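Carbohydrate binding family 6 (Clostridium thermocellum, PDB 5A8D) probably hydrolyses alpha-L-arabinofuranosidic bonds of arabinose-containing plant polysaccharides, as a five-bladed beta-propeller enzyme of glycoside hydrolase family 43. Local coordinates at residues P30-R35 with W159-G164; Y66-I71 with H85-N90; T286-R291 with N300-Q305. All coordinates share one frame; numbering follows the deposited sequence. Where two conformers were deposited one is given.

How the contacts relate
Contact 1 is the core contact of the three: every residue that touches is buried, and it ties the short N-terminal helix to a loop between two strands far along the chain. Contacts 2 and 3 have their centres about 16 and 17 Å from the centre of the chain, against 11 Å for contact 1, and each joins pieces close in sequence around a different four-stranded sheet. Their chemistry follows this placement. Aromatic rings and aliphatic carbons carry contact 1, paired strand backbones and a close acid pair carry contact 2, and contact 3 combines small side chains with a salt bridge. The contacts do not touch one another; contacts 1 and 2, with centres about 18 Å apart, are the closest pair.

Contact 1 (P30-R35 with W159-G164); sequences PIFSQR and WLFDPG
Phe32 sits between Trp159 and Phe161, and these three aromatic residues bury most of the contact. Its CB lies over the face of the six-membered ring of Trp159, 3.8 Å from the centroid, a CH-pi contact. The phenyl ring then leans across the pyrrole part of the indole at an oblique 43°, with Phe32 CD2 coming within 3.6 Å of Trp159 CD1. CG of Phe32 stands between the backbone N and the carbonyl carbon (chi1 74°); this torsion turns the phenyl ring over the pyrrole part, while the backbone places CB. Toward Phe161 the relation differs: the ring planes are only 19° apart but slid past each other, so the rings barely overlap, and Phe32 CB meets Phe161 CE2 at 3.8 Å. This aromatic cluster pins the short helix 29-32 to a loop leading into strand 164-167, inside the five-bladed beta-propeller characteristic of family 43. Largely apolar rings suit a buried junction, provided the indole N-H has a partner; here NE1 is satisfied by Asp28. Ile31 extends the cluster at the far end of the indole, with CD1 3.5 Å from Trp159 CH2; Trp159 was modelled in two conformers, and its distances are those of one. Past the helix end, Gln34 turns its aliphatic part to Phe161, CG lying 3.6 Å from CE1. Asp162 CG lies over one face of Phe161, toward its rim, and Asp162 OD2 is held by His268 and Ala212 N.

Contact 2 (Y66-I71 with H85-N90); sequences YNIPDI and HGEVFN
Ile71 and Phe89 face each other as a hydrogen-bonded pair in the antiparallel hairpin of strands 70-76 and 83-89, interrupted here by a classic beta bulge in which Val88 and Phe89 both oppose Ile71. The tight part is the backbone: Ile71 N gives a nearly straight bond to Phe89 O (2.9 Å, 169°), and Ile71 O takes one from Val88 N at 2.8 Å plus a weak one from Phe89 N. On the buried side Ile71 CD1 approaches Phe89 CD2 at 4.1 Å, beta-branched and aromatic side chains both packing on Leu115 of strand 112-118.

At the edge of this packed part comes a close polar contact. Asp70 OD2 lies only 2.5 Å from Glu87 OE1, the carboxylates turned almost perpendicular; one acid probably holds a proton. An extended chain, with CG anti to N (chi1 176°), brings Glu87 OE1 to Asp70, while its OE2 pairs with Arg93. Asn90, just before helix 91-94, suits its N-cap place because its OD1 accepts from Arg93 N. The loose side holds partly exposed Glu87 and Pro69, and exposed Ile68, which only brushes the Asn90 amide. There a water gives a 2.7 Å bond to Pro69 O and a weak one to Asn90 OD1.

Contact 3 (T286-R291 with N300-Q305); sequences TVAKQR and NVCIDQ
The backbones come nearest where Ala288, near the end of helix 285-289, approaches Asn300, their CA atoms 5.1 Å apart; a cis peptide bond precedes Asn300 and an inverse gamma turn centred on Gln290 follows the helix. This short helix follows strand 277-283 and packs beside strand 301-308; the two strands are neighbours in a four-stranded antiparallel sheet that fits one blade of the beta-propeller. Small residues allow the approach. Ala288 CB rests 3.6 Å from Asn300 CA, and the sulfur of Cys302, pointing from the strand at the helix, meets Val287 CG1 at 3.6 Å and lies alongside the backbone N of Ala288. Lys289, bent at two torsions, folds its tail back so that CE passes Asn300 ND2 at 3.6 Å.

Beyond the helix, Arg291 reaches across to Asp304 of the strand; its chain, extended from CG to NE, gives arginine the length to do so from the turn. Val287 CG1 lies over one face of the guanidinium, toward its rim, and Tyr263 of a neighbouring subunit packs on both residues. Asp304 OD2 bonds Tyr282 OH, so both carboxylate oxygens are held. In the salt bridge both end nitrogens donate to one oxygen near the guanidinium plane: Arg291 NH1 meets Asp304 OD1 at 2.7 Å, nearly along the C-O axis, while Arg291 NH2 reaches that same OD1 at 2.9 Å from the syn side, tilted somewhat out of the carboxylate plane.

Contact 1 (P30-R35 with W159-G164)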
# COMPACT_ATOMS: atom_id res chain seq x y z
N PRO A 30 46.93 29.24 25.41
CA PRO A 30 47.74 28.15 24.81
C PRO A 30 47.28 27.64 23.47
O PRO A 30 48.12 27.08 22.73
CB PRO A 30 47.64 27.05 25.84
CG PRO A 30 47.47 27.78 27.12
CD PRO A 30 46.62 28.96 26.81
N ILE A 31 46.00 27.83 23.11
CA ILE A 31 45.53 27.37 21.81
C ILE A 31 45.24 28.50 20.84
O ILE A 31 45.30 28.30 19.63
CB ILE A 31 44.35 26.41 21.87
CG1 ILE A 31 43.13 27.07 22.49
CG2 ILE A 31 44.71 25.14 22.64
CD1 ILE A 31 41.86 26.31 22.16
N PHE A 32 44.87 29.68 21.33
CA PHE A 32 44.60 30.77 20.38
C PHE A 32 45.79 31.65 20.07
O PHE A 32 45.72 32.46 19.12
CB PHE A 32 43.37 31.62 20.79
CG PHE A 32 43.56 32.58 21.95
CD1 PHE A 32 44.31 33.76 21.87
CD2 PHE A 32 42.81 32.39 23.12
CE1 PHE A 32 44.40 34.63 22.93
CE2 PHE A 32 42.91 33.26 24.17
CZ PHE A 32 43.72 34.39 24.09
N SER A 33 46.87 31.55 20.85
CA SER A 33 48.02 32.41 20.66
C SER A 33 48.53 32.39 19.25
O SER A 33 48.71 31.32 18.68
CB SER A 33 49.16 32.01 21.57
OG SER A 33 50.38 32.64 21.20
N GLN A 34 48.73 33.57 18.68
CA GLN A 34 49.39 33.69 17.38
C GLN A 34 50.91 34.01 17.47
O GLN A 34 51.53 34.47 16.48
CB GLN A 34 48.68 34.76 16.54
CG GLN A 34 47.19 34.51 16.31
CD GLN A 34 46.91 33.25 15.54
OE1 GLN A 34 47.28 33.07 14.38
NE2 GLN A 34 46.29 32.29 16.23
N ARG A 35 51.50 33.75 18.62
CA ARG A 35 52.87 34.20 18.88
C ARG A 35 53.97 33.67 18.02
O ARG A 35 55.01 34.37 17.82
CB ARG A 35 53.29 33.91 20.30
CG ARG A 35 52.83 34.96 21.27
CD ARG A 35 53.91 35.20 22.31
NE ARG A 35 54.22 33.98 23.06
CZ ARG A 35 55.07 33.91 24.08
NH1 ARG A 35 55.73 34.99 24.50
NH2 ARG A 35 55.27 32.73 24.70
N TRP A 159 36.99 34.53 22.20
CA TRP A 159 38.31 35.16 21.98
C TRP A 159 38.19 36.41 21.17
O TRP A 159 37.47 36.36 20.13
CB TRP A 159 39.22 34.17 21.19
CG TRP A 159 39.32 32.86 21.89
CD1 TRP A 159 39.19 32.62 23.23
CD2 TRP A 159 39.60 31.59 21.29
NE1 TRP A 159 39.36 31.28 23.49
CE2 TRP A 159 39.60 30.63 22.31
CE3 TRP A 159 39.84 31.18 19.97
CZ2 TRP A 159 39.83 29.27 22.06
CZ3 TRP A 159 40.06 29.85 19.72
CH2 TRP A 159 40.06 28.91 20.75
N LEU A 160 38.94 37.47 21.53
CA LEU A 160 38.88 38.77 20.84
C LEU A 160 40.28 39.16 20.38
O LEU A 160 41.07 39.66 21.17
CB LEU A 160 38.33 39.84 21.79
CG LEU A 160 36.86 40.26 21.71
CD1 LEU A 160 35.91 39.12 21.45
CD2 LEU A 160 36.47 41.01 22.97
N PHE A 161 40.58 38.91 19.10
CA PHE A 161 41.92 39.28 18.59
C PHE A 161 42.04 39.39 17.08
O PHE A 161 43.05 39.94 16.64
CB PHE A 161 43.06 38.35 19.11
CG PHE A 161 43.06 36.95 18.53
CD1 PHE A 161 43.76 36.68 17.36
CD2 PHE A 161 42.41 35.91 19.17
CE1 PHE A 161 43.78 35.43 16.78
CE2 PHE A 161 42.43 34.63 18.60
CZ PHE A 161 43.11 34.40 17.41
N ASP A 162 41.11 38.81 16.30
CA ASP A 162 41.31 38.68 14.86
C ASP A 162 40.13 39.32 14.09
O ASP A 162 39.21 38.63 13.67
CB ASP A 162 41.63 37.27 14.34
CG ASP A 162 40.73 36.19 14.88
OD1 ASP A 162 39.85 36.48 15.72
OD2 ASP A 162 40.99 34.99 14.47
N PRO A 163 40.21 40.63 13.89
CA PRO A 163 39.15 41.34 13.15
C PRO A 163 39.22 41.14 11.66
O PRO A 163 40.31 40.98 11.09
CB PRO A 163 39.45 42.78 13.45
CG PRO A 163 40.95 42.83 13.58
CD PRO A 163 41.30 41.55 14.28
N GLY A 164 38.06 41.13 11.02
CA GLY A 164 37.96 41.21 9.58
C GLY A 164 37.09 42.42 9.30
O GLY A 164 35.91 42.45 9.66

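Contact 2 (Y66-I71 with H85-N90)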
# COMPACT_ATOMS: atom_id res chain seq x y z
N TYR A 66 66.45 35.81 16.94
CA TYR A 66 65.35 36.04 15.98
C TYR A 66 64.15 36.63 16.72
O TYR A 66 63.74 36.07 17.75
CB TYR A 66 64.94 34.69 15.38
CG TYR A 66 63.93 34.69 14.22
CD1 TYR A 66 62.55 34.76 14.46
CD2 TYR A 66 64.36 34.56 12.90
CE1 TYR A 66 61.64 34.73 13.42
CE2 TYR A 66 63.46 34.53 11.85
CZ TYR A 66 62.10 34.62 12.11
OH TYR A 66 61.22 34.59 11.06
N ASN A 67 63.60 37.75 16.22
CA ASN A 67 62.40 38.38 16.81
C ASN A 67 61.90 39.64 16.09
O ASN A 67 62.37 40.02 15.03
CB ASN A 67 62.67 38.75 18.29
CG ASN A 67 61.57 38.28 19.24
OD1 ASN A 67 60.91 39.09 19.89
ND2 ASN A 67 61.38 36.97 19.33
N ILE A 68 60.86 40.20 16.70
CA ILE A 68 60.48 41.65 16.78
C ILE A 68 59.00 41.66 16.44
O ILE A 68 58.67 41.46 15.27
CB ILE A 68 61.26 42.73 15.95
CG1 ILE A 68 60.77 44.16 16.31
CG2 ILE A 68 61.06 42.62 14.43
CD1 ILE A 68 60.44 44.43 17.76
N PRO A 69 58.13 41.81 17.48
CA PRO A 69 56.67 41.81 17.45
C PRO A 69 56.00 43.02 16.77
O PRO A 69 55.94 44.12 17.34
CB PRO A 69 56.27 41.80 18.92
CG PRO A 69 57.44 41.28 19.66
CD PRO A 69 58.64 41.62 18.87
N ASP A 70 55.42 42.80 15.61
CA ASP A 70 55.04 43.91 14.78
C ASP A 70 54.18 43.40 13.60
O ASP A 70 53.79 42.26 13.59
CB ASP A 70 56.31 44.67 14.31
CG ASP A 70 57.19 43.89 13.33
OD1 ASP A 70 56.85 42.76 12.95
OD2 ASP A 70 58.23 44.47 12.88
N ILE A 71 53.86 44.28 12.66
CA ILE A 71 53.33 43.90 11.38
C ILE A 71 54.28 44.41 10.29
O ILE A 71 54.70 45.55 10.33
CB ILE A 71 51.93 44.50 11.18
CG1 ILE A 71 50.99 43.89 12.23
CG2 ILE A 71 51.44 44.28 9.76
CD1 ILE A 71 49.66 44.55 12.38
N HIS A 85 58.85 45.83 2.28
CA HIS A 85 58.70 47.15 2.90
C HIS A 85 59.05 47.11 4.38
O HIS A 85 59.04 48.14 5.02
CB HIS A 85 57.27 47.66 2.68
CG HIS A 85 56.94 47.76 1.22
ND1 HIS A 85 57.55 48.66 0.39
CD2 HIS A 85 56.11 47.02 0.45
CE1 HIS A 85 57.16 48.43 -0.87
NE2 HIS A 85 56.24 47.48 -0.85
N GLY A 86 59.31 45.92 4.95
CA GLY A 86 59.60 45.80 6.37
C GLY A 86 58.45 46.17 7.29
O GLY A 86 57.24 46.07 6.93
N GLU A 87 58.82 46.60 8.50
CA GLU A 87 57.88 46.90 9.53
C GLU A 87 57.04 48.11 9.17
O GLU A 87 57.59 49.16 8.74
CB GLU A 87 58.63 47.18 10.82
CG GLU A 87 57.72 47.60 11.99
CD GLU A 87 58.48 47.74 13.26
OE1 GLU A 87 58.70 46.70 13.95
OE2 GLU A 87 58.87 48.90 13.58
N VAL A 88 55.72 47.98 9.32
CA VAL A 88 54.84 49.12 9.11
C VAL A 88 54.11 49.56 10.38
O VAL A 88 53.54 50.67 10.42
CB VAL A 88 53.86 48.87 7.93
CG1 VAL A 88 54.61 48.47 6.66
CG2 VAL A 88 52.79 47.84 8.24
N PHE A 89 54.10 48.71 11.41
CA PHE A 89 53.43 49.01 12.66
C PHE A 89 54.09 48.19 13.75
O PHE A 89 54.34 47.00 13.56
CB PHE A 89 51.96 48.60 12.57
CG PHE A 89 51.17 48.90 13.84
CD1 PHE A 89 50.93 50.19 14.23
CD2 PHE A 89 50.70 47.87 14.63
CE1 PHE A 89 50.21 50.48 15.39
CE2 PHE A 89 49.95 48.12 15.77
CZ PHE A 89 49.73 49.43 16.16
N ASN A 90 54.34 48.83 14.88
CA ASN A 90 54.88 48.20 16.07
C ASN A 90 54.02 48.72 17.22
O ASN A 90 54.06 49.88 17.50
CB ASN A 90 56.33 48.61 16.20
CG ASN A 90 56.99 48.08 17.44
OD1 ASN A 90 56.48 48.23 18.52
ND2 ASN A 90 58.15 47.41 17.25
O HOH W 1 57.32 45.09 19.44

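Contact 3 (T286-R291 with N300-Q305)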
# COMPACT_ATOMS: atom_id res chain seq x y z
N THR A 286 53.91 24.03 5.51
CA THR A 286 53.94 22.76 4.80
C THR A 286 53.69 22.95 3.32
O THR A 286 54.48 22.53 2.50
CB THR A 286 52.89 21.75 5.34
OG1 THR A 286 52.97 21.69 6.78
CG2 THR A 286 53.11 20.36 4.75
N VAL A 287 52.58 23.63 2.99
CA VAL A 287 52.24 23.90 1.60
C VAL A 287 53.31 24.73 0.93
O VAL A 287 53.65 24.44 -0.22
CB VAL A 287 50.87 24.61 1.43
CG1 VAL A 287 50.67 25.11 0.00
CG2 VAL A 287 49.74 23.66 1.81
N ALA A 288 53.80 25.78 1.61
CA ALA A 288 54.84 26.63 1.00
C ALA A 288 56.10 25.83 0.70
O ALA A 288 56.72 26.03 -0.35
CB ALA A 288 55.17 27.83 1.88
N LYS A 289 56.47 24.94 1.62
CA LYS A 289 57.62 24.03 1.39
C LYS A 289 57.50 23.20 0.10
O LYS A 289 58.49 23.01 -0.60
CB LYS A 289 57.85 23.08 2.57
CG LYS A 289 58.43 23.66 3.85
CD LYS A 289 59.56 24.66 3.67
CE LYS A 289 59.06 26.11 3.71
NZ LYS A 289 60.17 27.10 3.58
N GLN A 290 56.30 22.74 -0.23
CA GLN A 290 56.06 21.95 -1.45
C GLN A 290 55.77 22.84 -2.68
O GLN A 290 54.88 22.55 -3.46
CB GLN A 290 54.87 21.02 -1.22
CG GLN A 290 54.96 20.16 0.04
CD GLN A 290 53.59 19.70 0.52
OE1 GLN A 290 52.61 19.70 -0.23
NE2 GLN A 290 53.52 19.30 1.79
N ARG A 291 56.57 23.89 -2.88
CA ARG A 291 56.23 24.99 -3.81
C ARG A 291 57.42 25.93 -4.05
O ARG A 291 57.60 26.41 -5.17
CB ARG A 291 55.03 25.84 -3.32
CG ARG A 291 53.63 25.29 -3.62
CD ARG A 291 52.53 26.37 -3.61
NE ARG A 291 51.19 25.80 -3.36
CZ ARG A 291 50.05 26.51 -3.27
NH1 ARG A 291 50.05 27.83 -3.40
NH2 ARG A 291 48.89 25.87 -3.04
N ASN A 300 56.30 31.26 3.46
CA ASN A 300 55.16 30.60 4.13
C ASN A 300 53.75 31.13 3.81
O ASN A 300 52.78 30.51 4.20
CB ASN A 300 55.34 30.36 5.63
CG ASN A 300 56.58 29.56 5.96
OD1 ASN A 300 57.05 29.64 7.09
ND2 ASN A 300 57.11 28.81 5.01
N VAL A 301 53.67 32.24 3.08
CA VAL A 301 52.39 32.81 2.64
C VAL A 301 52.10 32.33 1.24
O VAL A 301 52.83 32.65 0.33
CB VAL A 301 52.42 34.30 2.61
CG1 VAL A 301 51.10 34.87 2.03
CG2 VAL A 301 52.60 34.78 4.05
N CYS A 302 51.01 31.59 1.11
CA CYS A 302 50.65 30.93 -0.15
C CYS A 302 49.58 31.77 -0.81
O CYS A 302 48.73 32.34 -0.12
CB CYS A 302 50.10 29.57 0.17
SG CYS A 302 51.35 28.52 1.03
N ILE A 303 49.59 31.76 -2.14
CA ILE A 303 48.58 32.48 -2.91
C ILE A 303 47.99 31.53 -3.95
O ILE A 303 48.74 30.97 -4.76
CB ILE A 303 49.17 33.71 -3.59
CG1 ILE A 303 49.75 34.68 -2.56
CG2 ILE A 303 48.10 34.42 -4.48
CD1 ILE A 303 50.70 35.69 -3.22
N ASP A 304 46.69 31.28 -3.87
CA ASP A 304 45.97 30.46 -4.83
C ASP A 304 44.91 31.32 -5.51
O ASP A 304 44.35 32.22 -4.91
CB ASP A 304 45.23 29.35 -4.12
CG ASP A 304 46.19 28.30 -3.44
OD1 ASP A 304 47.40 28.31 -3.63
OD2 ASP A 304 45.68 27.51 -2.68
N GLN A 305 44.63 31.03 -6.76
CA GLN A 305 43.59 31.75 -7.48
C GLN A 305 42.25 31.06 -7.20
O GLN A 305 42.14 29.80 -7.22
CB GLN A 305 43.88 31.76 -8.97
CG GLN A 305 42.93 32.67 -9.72
CD GLN A 305 43.29 32.88 -11.17
OE1 GLN A 305 44.38 32.50 -11.63
NE2 GLN A 305 42.38 33.52 -11.92